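Local coordinates for protein DNA polymerase III beta subunit (Streptococcus pyogenes, PDB 2AVT) that probably encircles DNA as a dimeric ring and tethers the replicative polymerase to its template, allowing long stretches to be copied without dissociation, at residues 26-29 / 30-33. Numbering follows the deposited sequence.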
loop_
_atom_site.group_PDB
_atom_site.type_symbol
_atom_site.label_atom_id
_atom_site.label_comp_id
_atom_site.label_asym_id
_atom_site.label_seq_id
_atom_site.Cartn_x
_atom_site.Cartn_y
_atom_site.Cartn_z
ATOM N N ASN A 26 4.266 16.974 12.637
ATOM C CA ASN A 26 4.800 18.330 12.630
ATOM C C ASN A 26 5.401 18.825 13.958
ATOM O O ASN A 26 4.719 18.861 14.985
ATOM C CB ASN A 26 3.681 19.280 12.175
ATOM C CG ASN A 26 3.273 19.050 10.714
ATOM O OD1 ASN A 26 3.881 19.602 9.794
ATOM N ND2 ASN A 26 2.270 18.210 10.500
ATOM N N ALA A 27 6.671 19.232 13.925
ATOM C CA ALA A 27 7.336 19.758 15.121
ATOM C C ALA A 27 6.742 21.127 15.400
ATOM O O ALA A 27 6.540 21.509 16.556
ATOM C CB ALA A 27 8.837 19.873 14.892
ATOM N N ILE A 28 6.495 21.873 14.325
ATOM C CA ILE A 28 5.869 23.188 14.402
ATOM C C ILE A 28 4.421 22.804 14.073
ATOM O O ILE A 28 4.079 22.549 12.910
ATOM C CB ILE A 28 6.455 24.149 13.323
ATOM C CG1 ILE A 28 7.965 24.323 13.556
ATOM C CG2 ILE A 28 5.743 25.494 13.375
ATOM C CD1 ILE A 28 8.644 25.315 12.606
ATOM N N PRO A 29 3.555 22.744 15.102
ATOM C CA PRO A 29 2.143 22.363 14.948
ATOM C C PRO A 29 1.317 23.011 13.841
ATOM O O PRO A 29 0.576 22.319 13.150
ATOM C CB PRO A 29 1.550 22.625 16.344
ATOM C CG PRO A 29 2.751 22.504 17.266
ATOM C CD PRO A 29 3.800 23.252 16.463
ATOM N N ILE A 30 1.428 24.323 13.678
ATOM C CA ILE A 30 0.645 25.019 12.662
ATOM C C ILE A 30 0.921 24.559 11.220
ATOM O O ILE A 30 0.107 24.795 10.331
ATOM C CB ILE A 30 0.846 26.552 12.771
ATOM C CG1 ILE A 30 -0.296 27.275 12.056
ATOM C CG2 ILE A 30 2.217 26.966 12.205
ATOM C CD1 ILE A 30 -1.666 27.022 12.685
ATOM N N LEU A 31 2.032 23.864 10.988
ATOM C CA LEU A 31 2.343 23.419 9.629
ATOM C C LEU A 31 1.495 22.240 9.169
ATOM O O LEU A 31 1.589 21.824 8.016
ATOM C CB LEU A 31 3.837 23.084 9.488
ATOM C CG LEU A 31 4.788 24.269 9.692
ATOM C CD1 LEU A 31 6.221 23.834 9.404
ATOM C CD2 LEU A 31 4.391 25.424 8.759
ATOM N N SER A 32 0.694 21.678 10.073
ATOM C CA SER A 32 -0.200 20.572 9.711
ATOM C C SER A 32 -1.413 21.148 8.965
ATOM O O SER A 32 -2.213 20.418 8.377
ATOM C CB SER A 32 -0.713 19.862 10.972
ATOM O OG SER A 32 -1.506 20.757 11.736
ATOM N N SER A 33 -1.562 22.462 8.995
ATOM C CA SER A 33 -2.712 23.054 8.343
ATOM C C SER A 33 -2.490 23.514 6.909
ATOM O O SER A 33 -1.349 23.714 6.454
ATOM C CB SER A 33 -3.234 24.216 9.186
ATOM O OG SER A 33 -2.265 25.235 9.285
#
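Ile28 meets Leu31 and Ile30 round a short 3-10 turn that leads into strand 33-39 of the N-terminal domain, and the segment offers a worked example of how such a turn sorts its side chains. Ile28 meets its neighbours through CB and the CG2 methyl. CG2 lies anti to the backbone N and is thereby carried forward along the chain, where it meets Ile30 CG2 at 4.0 Å and also approaches Leu31 CG. Ile28 CB in turn lies 3.9 Å from Leu31 CD1, the two side chains passing at a slant. Beyond this apolar patch, Ile30 and Leu31 both reach Pro124, while Ile30 also rests on Leu76 of strand 73-78.

Asn26 packs its amide against the backbone of the turn. With CG anti to the carbonyl carbon (chi1 -66°), the amide lies face-on, its face turned to the Leu31-Ser32 peptide with Ser32 N nearly over CG: OD1 comes within 3.5 Å of Leu31 CB, and ND2 within 3.4 Å of Ser32 CB. These are van der Waals contacts; the amide nitrogen is hydrogen-bonded to Ser23 O, which ties it back to an earlier point of the same loop. The Ser32 hydroxyl likewise finds a partner elsewhere, Glu78 OE1.

The backbone follows the 3-10 pattern, each N-H donating to the carbonyl three residues back. Leu31 N donates to Ile28 O at 3.1 Å with an N-H...O angle of 159°, and Ser32 N donates to Pro29 O at 3.1 Å. The next carbonyl, Ile30 O, has two donors. It accepts from Ser33 N at 3.2 Å and also from the Ser33 hydroxyl, whose OG lies in the carbonyl plane, 2.6 Å from Ile30 O.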